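Local coordinates for protein amphiphysin (Drosophila melanogaster, PDB 1URU) that probably senses and binds curved membranes in endocytosis through its BAR domain, a dimer of long helical coiled coils, at residues 58-63 with 116-121; 129-134 with 187-192. All blocks are in the same frame, centred on the assembly; numbering follows the deposited sequence.

Interaction 1. Residues 58-63 with 116-121; sequences KEFNNY and QVLIPL
In the antiparallel coiled coil of the BAR domain, Phe60 of helix 35-84 packs against Val117, Leu118 and Leu121 of helix 92-156. The two short helical segments run at 153° to each other, nearly antiparallel, with their axes 11.0 Å apart. Phe60 and Leu118 face each other most closely along the backbones, their CA atoms 7.8 Å apart. The ring of Phe60 stands with CG anti to the backbone N (chi1 -173°), which carries its far end to the neighbouring helix. There CZ of Phe60 meets CG1 of Val117 at 3.6 Å. The two side chains lie at about a right angle, and the methyl comes in obliquely to the ring. Leu118 sits at the ring edge. CB of Leu118 approaches CE2 of Phe60 at 3.9 Å near the ring plane, and CD1 of Leu118 lies in that plane beside CD2 of Phe60. Leu121 comes to the root of the ring. CD2 of Leu121 is 3.9 Å from CB of Phe60. The ring is thus touched from its base to its tip by residues within about one turn of each other on one helix. Asn61 borders the contact. ND2 of Asn61 lies 3.5 Å from CD1 of Leu118, a packing contact of an amide on a methyl. No hydrogen bond joins the segments, so apolar packing carries the contact. The buried ring of Phe60 also touches Leu211 of helix 172-239 and Leu77 of the second subunit. In the same segment, Glu59 OE1 is hydrogen-bonded to Thr76 OG1 of the second subunit. Val117 and Leu121 reach helix 172-239 too, at Asn207 and Phe203. An aromatic residue shared by three helices and the partner chain fits the central, dimer-forming part of a BAR domain, where two three-helix coiled coils associate.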
loop_
_atom_site.group_PDB
_atom_site.type_symbol
_atom_site.label_atom_id
_atom_site.label_comp_id
_atom_site.label_asym_id
_atom_site.label_seq_id
_atom_site.Cartn_x
_atom_site.Cartn_y
_atom_site.Cartn_z
ATOM N N LYS A 58 0.843 15.361 7.337
ATOM C CA LYS A 58 1.525 14.187 7.874
ATOM C C LYS A 58 0.885 12.893 7.350
ATOM O O LYS A 58 1.530 12.126 6.638
ATOM C CB LYS A 58 1.493 14.234 9.410
ATOM C CG LYS A 58 2.297 13.167 10.093
ATOM C CD LYS A 58 1.713 12.765 11.461
ATOM C CE LYS A 58 2.690 11.872 12.253
ATOM N NZ LYS A 58 3.748 12.679 12.957
ATOM N N GLU A 59 -0.383 12.679 7.676
ATOM C CA GLU A 59 -1.078 11.456 7.286
ATOM C C GLU A 59 -1.127 11.231 5.793
ATOM O O GLU A 59 -1.024 10.106 5.338
ATOM C CB GLU A 59 -2.516 11.435 7.809
ATOM C CG GLU A 59 -2.648 11.583 9.318
ATOM C CD GLU A 59 -1.768 10.614 10.079
ATOM O OE1 GLU A 59 -1.593 9.452 9.617
ATOM O OE2 GLU A 59 -1.252 11.032 11.138
ATOM N N PHE A 60 -1.291 12.302 5.030
ATOM C CA PHE A 60 -1.393 12.184 3.596
ATOM C C PHE A 60 -0.029 11.818 3.013
ATOM O O PHE A 60 0.060 11.083 2.048
ATOM C CB PHE A 60 -1.941 13.473 2.956
ATOM C CG PHE A 60 -2.204 13.320 1.511
ATOM C CD1 PHE A 60 -3.236 12.522 1.082
ATOM C CD2 PHE A 60 -1.355 13.859 0.579
ATOM C CE1 PHE A 60 -3.474 12.329 -0.274
ATOM C CE2 PHE A 60 -1.570 13.664 -0.784
ATOM C CZ PHE A 60 -2.628 12.892 -1.210
ATOM N N ASN A 61 1.036 12.340 3.599
ATOM C CA ASN A 61 2.378 11.976 3.166
ATOM C C ASN A 61 2.675 10.516 3.502
ATOM O O ASN A 61 3.378 9.835 2.773
ATOM C CB ASN A 61 3.447 12.917 3.759
ATOM C CG ASN A 61 3.654 14.168 2.913
ATOM O OD1 ASN A 61 3.756 15.272 3.428
ATOM N ND2 ASN A 61 3.715 13.998 1.609
ATOM N N ASN A 62 2.113 10.047 4.604
ATOM C CA ASN A 62 2.228 8.652 4.983
ATOM C C ASN A 62 1.453 7.786 3.976
ATOM O O ASN A 62 1.938 6.758 3.556
ATOM C CB ASN A 62 1.740 8.448 6.422
ATOM C CG ASN A 62 1.858 7.009 6.872
ATOM O OD1 ASN A 62 2.952 6.439 6.865
ATOM N ND2 ASN A 62 0.735 6.401 7.238
ATOM N N TYR A 63 0.279 8.263 3.552
ATOM C CA TYR A 63 -0.559 7.572 2.577
ATOM C C TYR A 63 0.143 7.448 1.245
ATOM O O TYR A 63 0.120 6.398 0.632
ATOM C CB TYR A 63 -1.846 8.331 2.385
ATOM C CG TYR A 63 -2.842 7.694 1.454
ATOM C CD1 TYR A 63 -3.416 6.470 1.759
ATOM C CD2 TYR A 63 -3.246 8.336 0.283
ATOM C CE1 TYR A 63 -4.366 5.879 0.924
ATOM C CE2 TYR A 63 -4.199 7.752 -0.571
ATOM C CZ TYR A 63 -4.759 6.524 -0.224
ATOM O OH TYR A 63 -5.686 5.939 -1.021
ATOM N N GLN A 116 -1.217 16.983 -7.909
ATOM C CA GLN A 116 -2.489 17.714 -7.843
ATOM C C GLN A 116 -3.040 17.836 -6.405
ATOM O O GLN A 116 -3.489 18.900 -6.029
ATOM C CB GLN A 116 -3.540 17.077 -8.771
ATOM C CG GLN A 116 -3.476 17.520 -10.232
ATOM C CD GLN A 116 -2.226 17.010 -10.974
ATOM O OE1 GLN A 116 -2.049 15.808 -11.174
ATOM N NE2 GLN A 116 -1.357 17.935 -11.367
ATOM N N VAL A 117 -2.981 16.772 -5.599
ATOM C CA VAL A 117 -3.574 16.793 -4.257
ATOM C C VAL A 117 -2.613 17.355 -3.246
ATOM O O VAL A 117 -3.006 18.149 -2.394
ATOM C CB VAL A 117 -3.970 15.399 -3.708
ATOM C CG1 VAL A 117 -4.752 15.563 -2.413
ATOM C CG2 VAL A 117 -4.788 14.602 -4.689
ATOM N N LEU A 118 -1.356 16.924 -3.337
ATOM C CA LEU A 118 -0.364 17.179 -2.297
ATOM C C LEU A 118 0.099 18.608 -2.273
ATOM O O LEU A 118 0.177 19.166 -1.192
ATOM C CB LEU A 118 0.858 16.266 -2.440
ATOM C CG LEU A 118 2.043 16.590 -1.521
ATOM C CD1 LEU A 118 1.701 16.323 -0.063
ATOM C CD2 LEU A 118 3.250 15.791 -1.913
ATOM N N ILE A 119 0.431 19.186 -3.434
ATOM C CA ILE A 119 1.057 20.519 -3.483
ATOM C C ILE A 119 0.157 21.626 -2.894
ATOM O O ILE A 119 0.641 22.442 -2.114
ATOM C CB ILE A 119 1.556 20.904 -4.920
ATOM C CG1 ILE A 119 2.991 20.443 -5.155
ATOM C CG2 ILE A 119 1.571 22.407 -5.131
ATOM C CD1 ILE A 119 3.083 19.084 -5.680
ATOM N N PRO A 120 -1.121 21.713 -3.271
ATOM C CA PRO A 120 -2.015 22.636 -2.576
ATOM C C PRO A 120 -2.013 22.413 -1.078
ATOM O O PRO A 120 -2.181 23.381 -0.344
ATOM C CB PRO A 120 -3.390 22.323 -3.190
ATOM C CG PRO A 120 -3.077 21.907 -4.525
ATOM C CD PRO A 120 -1.812 21.064 -4.402
ATOM N N LEU A 121 -1.842 21.170 -0.626
ATOM C CA LEU A 121 -1.869 20.882 0.818
ATOM C C LEU A 121 -0.645 21.438 1.509
ATOM O O LEU A 121 -0.750 21.970 2.613
ATOM C CB LEU A 121 -1.990 19.388 1.077
ATOM C CG LEU A 121 -2.060 18.870 2.519
ATOM C CD1 LEU A 121 -3.110 19.582 3.373
ATOM C CD2 LEU A 121 -2.284 17.339 2.500
#

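Interaction 2. Residues 129-134 with 187-192; sequences PEMKKK and TELHDE
The carboxylates of Glu192 and Glu188 both bind the ammonium of Lys134, but from different sides. Glu192 offers the syn lone pair of OE1, 3.1 Å from NZ of Lys134. Glu188 is met on the anti side of OE1, with NZ of Lys134 at 3.0 Å and tilted 24° out of the carboxylate plane. This salt-bridge network ties helix 92-156 to helix 172-239 in the antiparallel coiled coil of the BAR domain. The segments run at 144° to each other. Lys134 reaches across with CG anti to the backbone N (chi1 -163°) and an extended chain beyond it. On the way CD of Lys134 passes CD1 of Leu189 at 3.5 Å. An alanine in place of Lys134 would lose this apolar cover and is likely to leave two neighbouring carboxylates, one turn apart, without the cation they share. Met131, a selenomethionine here, lies one turn earlier and bends at chi2 and chi3. Its side chain also touches Phe46 of helix 35-84, which places all three helices around this contact. SE of Met131 lies 3.9 Å from CD1 of Leu189, and CE of Met131 lies 3.8 Å from OE1 of Glu192.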
loop_
_atom_site.group_PDB
_atom_site.type_symbol
_atom_site.label_atom_id
_atom_site.label_comp_id
_atom_site.label_asym_id
_atom_site.label_seq_id
_atom_site.Cartn_x
_atom_site.Cartn_y
_atom_site.Cartn_z
ATOM N N PRO A 129 3.064 28.790 9.555
ATOM C CA PRO A 129 4.280 29.249 10.257
ATOM C C PRO A 129 4.625 30.738 10.099
ATOM O O PRO A 129 5.128 31.313 11.049
ATOM C CB PRO A 129 5.389 28.342 9.694
ATOM C CG PRO A 129 4.831 27.716 8.514
ATOM C CD PRO A 129 3.342 27.606 8.731
ATOM N N GLU A 130 4.341 31.343 8.950
ATOM C CA GLU A 130 4.638 32.777 8.714
ATOM C C GLU A 130 3.601 33.717 9.394
ATOM O O GLU A 130 3.876 34.870 9.713
ATOM C CB GLU A 130 4.719 33.021 7.190
ATOM C CG GLU A 130 5.194 34.398 6.721
ATOM C CD GLU A 130 5.220 34.503 5.182
ATOM O OE1 GLU A 130 4.150 34.321 4.523
ATOM O OE2 GLU A 130 6.318 34.750 4.612
HETATM N N MSE A 131 2.402 33.181 9.593
HETATM C CA MSE A 131 1.328 33.810 10.339
HETATM C C MSE A 131 1.640 33.738 11.802
HETATM O O MSE A 131 1.463 34.701 12.507
HETATM C CB MSE A 131 0.013 33.083 10.063
HETATM C CG MSE A 131 -1.250 33.772 10.603
HETATM SE SE MSE A 131 -1.544 35.759 10.060
HETATM C CE MSE A 131 -2.139 35.527 8.325
ATOM N N LYS A 132 2.121 32.593 12.269
ATOM C CA LYS A 132 2.523 32.426 13.677
ATOM C C LYS A 132 3.656 33.409 13.979
ATOM O O LYS A 132 3.675 34.055 15.007
ATOM C CB LYS A 132 2.946 30.965 13.944
ATOM C CG LYS A 132 3.313 30.613 15.380
ATOM C CD LYS A 132 3.379 29.091 15.595
ATOM C CE LYS A 132 3.427 28.699 17.096
ATOM N NZ LYS A 132 3.695 27.242 17.323
ATOM N N LYS A 133 4.584 33.549 13.050
ATOM C CA LYS A 133 5.660 34.511 13.210
ATOM C C LYS A 133 5.115 35.930 13.359
ATOM O O LYS A 133 5.593 36.700 14.204
ATOM C CB LYS A 133 6.621 34.440 12.023
ATOM C CG LYS A 133 8.000 35.004 12.340
ATOM C CD LYS A 133 9.027 34.764 11.215
ATOM C CE LYS A 133 10.181 35.807 11.285
ATOM N NZ LYS A 133 11.433 35.324 10.608
ATOM N N LYS A 134 4.107 36.274 12.557
ATOM C CA LYS A 134 3.487 37.583 12.664
ATOM C C LYS A 134 2.755 37.768 13.987
ATOM O O LYS A 134 2.765 38.850 14.550
ATOM C CB LYS A 134 2.529 37.822 11.523
ATOM C CG LYS A 134 2.167 39.268 11.346
ATOM C CD LYS A 134 1.329 39.429 10.111
ATOM C CE LYS A 134 0.925 40.867 9.870
ATOM N NZ LYS A 134 0.735 41.089 8.412
ATOM N N THR A 187 -4.173 45.474 14.214
ATOM C CA THR A 187 -5.298 45.722 13.309
ATOM C C THR A 187 -5.274 44.749 12.133
ATOM O O THR A 187 -6.317 44.203 11.740
ATOM C CB THR A 187 -5.285 47.190 12.826
ATOM O OG1 THR A 187 -5.863 48.022 13.839
ATOM C CG2 THR A 187 -6.195 47.405 11.622
ATOM N N GLU A 188 -4.075 44.539 11.591
ATOM C CA GLU A 188 -3.869 43.620 10.483
ATOM C C GLU A 188 -4.224 42.191 10.889
ATOM O O GLU A 188 -4.812 41.453 10.111
ATOM C CB GLU A 188 -2.425 43.673 9.996
ATOM C CG GLU A 188 -2.172 44.741 8.949
ATOM C CD GLU A 188 -0.691 44.928 8.648
ATOM O OE1 GLU A 188 0.089 43.961 8.845
ATOM O OE2 GLU A 188 -0.304 46.041 8.206
ATOM N N LEU A 189 -3.873 41.808 12.109
ATOM C CA LEU A 189 -4.160 40.468 12.582
ATOM C C LEU A 189 -5.657 40.255 12.895
ATOM O O LEU A 189 -6.190 39.135 12.771
ATOM C CB LEU A 189 -3.284 40.136 13.797
ATOM C CG LEU A 189 -1.906 39.450 13.563
ATOM C CD1 LEU A 189 -1.580 39.125 12.090
ATOM C CD2 LEU A 189 -0.797 40.249 14.167
ATOM N N HIS A 190 -6.338 41.327 13.293
ATOM C CA HIS A 190 -7.761 41.242 13.587
ATOM C C HIS A 190 -8.586 40.950 12.336
ATOM O O HIS A 190 -9.653 40.376 12.440
ATOM C CB HIS A 190 -8.235 42.511 14.293
ATOM C CG HIS A 190 -8.268 42.376 15.772
ATOM N ND1 HIS A 190 -9.173 41.561 16.414
ATOM C CD2 HIS A 190 -7.483 42.906 16.736
ATOM C CE1 HIS A 190 -8.950 41.612 17.714
ATOM N NE2 HIS A 190 -7.923 42.411 17.936
ATOM N N ASP A 191 -8.077 41.347 11.175
ATOM C CA ASP A 191 -8.654 40.993 9.877
ATOM C C ASP A 191 -8.024 39.739 9.279
ATOM O O ASP A 191 -8.722 38.887 8.720
ATOM C CB ASP A 191 -8.436 42.121 8.861
ATOM C CG ASP A 191 -9.202 43.413 9.197
ATOM O OD1 ASP A 191 -10.150 43.412 10.028
ATOM O OD2 ASP A 191 -8.892 44.486 8.649
ATOM N N GLU A 192 -6.705 39.614 9.377
ATOM C CA GLU A 192 -6.019 38.568 8.640
ATOM C C GLU A 192 -6.324 37.173 9.202
ATOM O O GLU A 192 -6.486 36.225 8.448
ATOM C CB GLU A 192 -4.502 38.821 8.571
ATOM C CG GLU A 192 -4.093 39.744 7.432
ATOM C CD GLU A 192 -2.635 40.166 7.508
ATOM O OE1 GLU A 192 -1.764 39.327 7.851
ATOM O OE2 GLU A 192 -2.343 41.343 7.232
#

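The chain first runs along helix 35-84, turns, and comes back along helix 92-156. Interaction 1 closes that loop, with 52 residues between its segments. The chain then continues through 122-128 into residues 129-134, runs out to the end of helix 92-156, and returns on helix 172-239. Interaction 2 closes this second loop, also of 52 residues. The two contacts follow in series and neither nest nor cross. Helix 92-156 is common to both. Interaction 1 joins it to helix 35-84 in the buried middle near the second subunit. Interaction 2 joins it to helix 172-239 at the surface. Their centres lie 25 Å apart.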